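Local coordinates for putative uncharacterized protein PH0594 (Pyrococcus horikoshii, PDB 4HXF), which is probably a serine peptidase of the prolyl oligopeptidase (S9) family, an acylaminoacyl peptidase that assembles as a self-compartmentalizing hexamer, at residues D114-L119 with V156-G161; V264-I269 with M304-D309. All blocks are in the same frame, centred on the assembly; numbering follows the deposited sequence.

Both contacts belong to the beta-propeller of this two-domain chain, away from the mixed sheet of the alpha/beta hydrolase domain. Interaction 1 comes first along the chain and is complete before interaction 2 begins. It joins the two middle strands, 117-124 and 151-158, of one four-stranded antiparallel sheet. Interaction 2 instead joins the first strands, 264-270 and 302-308, of two successive four-stranded sheets. One contact therefore lies within a blade, and the other holds two blades together. Their centres are 24 Å apart and their nearest atoms about 10 Å apart, without touching. Interaction 1 also reaches a second subunit of the hexamer.

Interaction 1 of 2, residues D114-L119 with V156-G161; sequences DSRRLL and VIDTEG
Arg116 reaches Asp158 with CG anti to its backbone N (chi1 179°) and the rest of the chain extended to NE. Asp158 also carries CG anti to its N, which turns the carboxylate to the arginine. Arg116 NE donates to Asp158 OD1 at 2.8 Å and Arg116 NH2 to Asp158 OD2 at 2.9 Å, a side-on, two-nitrogen salt bridge. The two planes are 45° apart. Glu160 N bonds to Asp158 OD1 from the opposite face to Arg116 NE, closing an Asx turn that holds the carboxylate in place. The Glu160 carboxylate stacks over one guanidinium face, with planes 13° apart. The Glu160 OE2 to Arg116 NE salt bridge is long, 3.7 Å, and rests on charge alone. Glu160 OE1 forms a salt bridge with Arg55 of the second subunit, and Arg116 NH2 also donates to the carbonyl of Asp337 of that subunit.

Two donors share the Arg116 carbonyl. Thr159 OG1 donates to Arg116 O at 2.7 Å, and Thr159 N bonds to the same oxygen. Beyond them, Leu118 N to Ile157 O (2.8 Å) and Ile157 N to Leu118 O (2.9 Å) form a hydrogen-bonded pair. Leu118 CD1 packs on Thr159 CG2 at 3.6 Å. On the other face of the sheet, Arg117 lays CD against Val156 CG1, while its guanidinium pairs with Asp114 and Asp181. Asp114 OD1 also takes Arg116 N and Arg117 N, which fixes the turn before the strand. Strands 117-124 and 151-158 are the adjacent central pair of a four-stranded antiparallel beta-propeller blade.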
# COMPACT_ATOMS: atom_id res chain seq x y z
N ASP A 114 19.24 -23.66 -34.80
CA ASP A 114 18.22 -22.98 -35.62
C ASP A 114 17.90 -21.53 -35.31
O ASP A 114 17.11 -20.91 -36.02
CB ASP A 114 16.92 -23.80 -35.61
CG ASP A 114 16.20 -23.85 -34.25
OD1 ASP A 114 16.50 -23.15 -33.26
OD2 ASP A 114 15.27 -24.68 -34.19
N SER A 115 18.52 -21.00 -34.24
CA SER A 115 18.23 -19.63 -33.79
C SER A 115 16.75 -19.37 -33.52
O SER A 115 16.29 -18.22 -33.61
CB SER A 115 18.78 -18.58 -34.74
OG SER A 115 20.22 -18.71 -34.98
N ARG A 116 16.07 -20.42 -33.12
CA ARG A 116 14.60 -20.37 -32.82
C ARG A 116 14.30 -20.96 -31.47
O ARG A 116 13.62 -20.34 -30.65
CB ARG A 116 13.82 -21.06 -33.91
CG ARG A 116 12.33 -21.03 -33.59
CD ARG A 116 11.48 -21.43 -34.75
NE ARG A 116 10.04 -21.37 -34.29
CZ ARG A 116 8.98 -21.55 -35.05
NH1 ARG A 116 9.10 -21.77 -36.33
NH2 ARG A 116 7.74 -21.52 -34.53
N ARG A 117 14.82 -22.14 -31.14
CA ARG A 117 14.59 -22.76 -29.91
C ARG A 117 15.69 -22.54 -28.87
O ARG A 117 16.87 -22.41 -29.24
CB ARG A 117 14.39 -24.29 -30.09
CG ARG A 117 13.14 -24.71 -30.83
CD ARG A 117 13.20 -26.21 -31.15
NE ARG A 117 14.19 -26.44 -32.17
CZ ARG A 117 14.67 -27.65 -32.52
NH1 ARG A 117 14.24 -28.73 -31.92
NH2 ARG A 117 15.48 -27.80 -33.54
N LEU A 118 15.26 -22.40 -27.63
CA LEU A 118 16.17 -22.35 -26.47
C LEU A 118 16.01 -23.68 -25.73
O LEU A 118 14.93 -24.27 -25.68
CB LEU A 118 15.81 -21.23 -25.50
CG LEU A 118 16.06 -19.87 -26.04
CD1 LEU A 118 15.53 -18.80 -25.04
CD2 LEU A 118 17.62 -19.61 -26.15
N LEU A 119 17.10 -24.21 -25.18
CA LEU A 119 17.01 -25.17 -24.10
C LEU A 119 17.18 -24.49 -22.80
O LEU A 119 18.21 -23.82 -22.60
CB LEU A 119 18.08 -26.24 -24.26
CG LEU A 119 18.25 -27.29 -23.12
CD1 LEU A 119 16.94 -28.09 -22.92
CD2 LEU A 119 19.51 -28.18 -23.28
N VAL A 156 12.33 -27.26 -23.70
CA VAL A 156 12.65 -26.71 -25.02
C VAL A 156 11.59 -25.62 -25.29
O VAL A 156 10.37 -25.86 -25.30
CB VAL A 156 12.57 -27.74 -26.08
CG1 VAL A 156 12.83 -27.14 -27.46
CG2 VAL A 156 13.55 -28.94 -25.74
N ILE A 157 12.08 -24.42 -25.52
CA ILE A 157 11.26 -23.22 -25.70
C ILE A 157 11.35 -22.72 -27.11
O ILE A 157 12.44 -22.45 -27.66
CB ILE A 157 11.67 -22.10 -24.73
CG1 ILE A 157 11.62 -22.53 -23.26
CG2 ILE A 157 10.79 -20.81 -24.87
CD1 ILE A 157 12.50 -21.66 -22.38
N ASP A 158 10.19 -22.57 -27.76
CA ASP A 158 10.08 -21.90 -29.04
C ASP A 158 10.02 -20.40 -28.79
O ASP A 158 9.06 -19.92 -28.17
CB ASP A 158 8.86 -22.33 -29.83
CG ASP A 158 8.67 -21.51 -31.05
OD1 ASP A 158 9.68 -20.90 -31.55
OD2 ASP A 158 7.53 -21.47 -31.62
N THR A 159 11.10 -19.68 -29.20
CA THR A 159 11.10 -18.21 -28.93
C THR A 159 10.14 -17.42 -29.88
O THR A 159 9.81 -16.26 -29.54
CB THR A 159 12.51 -17.59 -28.98
OG1 THR A 159 12.99 -17.74 -30.31
CG2 THR A 159 13.48 -18.17 -27.94
N GLU A 160 9.67 -18.04 -30.95
CA GLU A 160 8.77 -17.34 -31.90
C GLU A 160 7.33 -17.38 -31.26
O GLU A 160 6.80 -16.35 -30.90
CB GLU A 160 8.80 -17.99 -33.29
CG GLU A 160 10.07 -17.67 -34.02
CD GLU A 160 9.98 -17.94 -35.49
OE1 GLU A 160 8.90 -17.89 -36.11
OE2 GLU A 160 11.04 -18.26 -36.03
N GLY A 161 6.79 -18.57 -31.15
CA GLY A 161 5.48 -18.78 -30.52
C GLY A 161 5.46 -18.62 -29.02
O GLY A 161 4.35 -18.49 -28.47
O HOH W 1 13.33 -17.81 -34.98

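Interaction 2 of 2, residues V264-I269 with M304-D309; sequences VAQAKI and MGFDAD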
# COMPACT_ATOMS: atom_id res chain seq x y z
N VAL A 264 42.12 -28.91 -16.76
CA VAL A 264 41.31 -27.97 -17.56
C VAL A 264 40.33 -27.23 -16.65
O VAL A 264 39.60 -27.79 -15.82
CB VAL A 264 40.56 -28.67 -18.75
CG1 VAL A 264 39.64 -27.67 -19.51
CG2 VAL A 264 41.54 -29.36 -19.72
N ALA A 265 40.36 -25.89 -16.81
CA ALA A 265 39.45 -25.03 -16.08
C ALA A 265 38.13 -24.88 -16.86
O ALA A 265 37.08 -25.03 -16.21
CB ALA A 265 40.08 -23.64 -15.77
N GLN A 266 38.19 -24.61 -18.17
CA GLN A 266 37.01 -24.36 -18.95
C GLN A 266 37.34 -24.79 -20.32
O GLN A 266 38.48 -24.73 -20.72
CB GLN A 266 36.68 -22.85 -18.88
CG GLN A 266 35.56 -22.31 -19.70
CD GLN A 266 35.26 -20.81 -19.41
OE1 GLN A 266 35.92 -20.17 -18.53
NE2 GLN A 266 34.25 -20.23 -20.14
N ALA A 267 36.36 -25.20 -21.13
CA ALA A 267 36.62 -25.55 -22.47
C ALA A 267 35.30 -25.42 -23.35
O ALA A 267 34.18 -25.62 -22.86
CB ALA A 267 37.18 -27.03 -22.61
N LYS A 268 35.52 -25.09 -24.59
CA LYS A 268 34.47 -24.95 -25.64
C LYS A 268 34.91 -25.48 -26.95
O LYS A 268 36.05 -25.38 -27.32
CB LYS A 268 34.03 -23.41 -25.73
CG LYS A 268 33.44 -22.76 -24.56
CD LYS A 268 33.01 -21.24 -24.68
CE LYS A 268 32.48 -20.71 -23.30
NZ LYS A 268 31.68 -19.40 -23.39
N ILE A 269 33.98 -25.95 -27.78
CA ILE A 269 34.32 -26.43 -29.12
C ILE A 269 33.54 -25.57 -30.11
O ILE A 269 32.37 -25.29 -29.94
CB ILE A 269 34.03 -27.99 -29.24
CG1 ILE A 269 34.43 -28.64 -30.56
CG2 ILE A 269 32.56 -28.32 -28.95
CD1 ILE A 269 34.56 -30.18 -30.51
N MET A 304 39.53 -15.73 -17.07
CA MET A 304 38.38 -16.00 -16.34
C MET A 304 37.19 -16.48 -17.16
O MET A 304 36.27 -17.10 -16.61
CB MET A 304 37.98 -14.72 -15.62
CG MET A 304 38.98 -14.31 -14.59
SD MET A 304 39.23 -15.56 -13.32
CE MET A 304 37.70 -15.72 -12.47
N GLY A 305 37.23 -16.27 -18.45
CA GLY A 305 36.10 -16.61 -19.33
C GLY A 305 36.52 -16.31 -20.71
O GLY A 305 37.52 -15.52 -21.02
N PHE A 306 35.92 -17.01 -21.67
CA PHE A 306 36.26 -16.79 -23.04
C PHE A 306 35.10 -17.32 -23.97
O PHE A 306 34.17 -18.03 -23.50
CB PHE A 306 37.61 -17.41 -23.43
CG PHE A 306 37.67 -18.95 -23.24
CD1 PHE A 306 38.07 -19.50 -22.02
CD2 PHE A 306 37.21 -19.79 -24.22
CE1 PHE A 306 38.03 -20.85 -21.83
CE2 PHE A 306 37.11 -21.18 -23.98
CZ PHE A 306 37.56 -21.68 -22.77
N ASP A 307 35.13 -16.88 -25.19
CA ASP A 307 34.20 -17.39 -26.22
C ASP A 307 34.80 -17.21 -27.53
O ASP A 307 35.69 -16.37 -27.81
CB ASP A 307 32.83 -16.72 -26.16
CG ASP A 307 31.68 -17.59 -26.80
OD1 ASP A 307 31.85 -18.83 -27.05
OD2 ASP A 307 30.58 -17.07 -27.12
N ALA A 308 34.35 -18.06 -28.50
CA ALA A 308 34.91 -18.04 -29.75
C ALA A 308 33.84 -18.43 -30.84
O ALA A 308 32.97 -19.31 -30.64
CB ALA A 308 36.02 -19.14 -29.84
N ASP A 309 33.95 -17.75 -31.87
CA ASP A 309 33.03 -18.00 -33.03
C ASP A 309 33.82 -17.55 -34.25
O ASP A 309 34.79 -18.24 -34.58
CB ASP A 309 31.62 -17.37 -32.95
CG ASP A 309 30.78 -17.69 -34.25
OD1 ASP A 309 30.65 -18.90 -34.55
OD2 ASP A 309 30.38 -16.72 -34.90
O HOH W 2 33.33 -17.85 -20.18
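Apolar packing centres on the Phe306 ring, which meets Gln266 and Lys268 on the same side of its plane. Phe306 CG sits between the backbone N and the carbonyl carbon (chi1 61°), sending the ring across to strand 264-270. Gln266 comes from the opposite direction, and its NE2 lies over one ring face, toward the rim. Gln266 CG is 3.6 Å from Phe306 CE1, and its amide plane is tilted 33° from the ring. Ala267 CA lies at the ring edge, 4.0 Å from Phe306 CZ. The Lys268 chain slides past the ring obliquely, with CG 4.0 Å from Phe306 CE2.

The hydrogen bonding is sparse. Extended beyond CG, Lys268 brings NZ to Phe306 O at 2.8 Å, in the carbonyl plane. A water accepts from both Gln266 NE2 (2.6 Å) and Phe306 N (3.1 Å).

The charge pairing is weaker. Lys268 NZ and Asp307 OD1 form a long salt bridge of 3.7 Å. Asp307 is held more firmly by others: OD1 pairs with Arg270, and OD2 accepts from Thr22 N.

The two strands run nearly parallel, 7° apart, with axes at 8.0 Å. Each is the first strand of its own antiparallel sheet. Strand 264-270 pairs with 273-280, strand 302-308 pairs with 312-317, and the seam between these successive blades is bridged by side-chain contacts, a lysine-to-carbonyl bond and a water. Ala267 points away from this seam, onto Ile222 of strand 219-224.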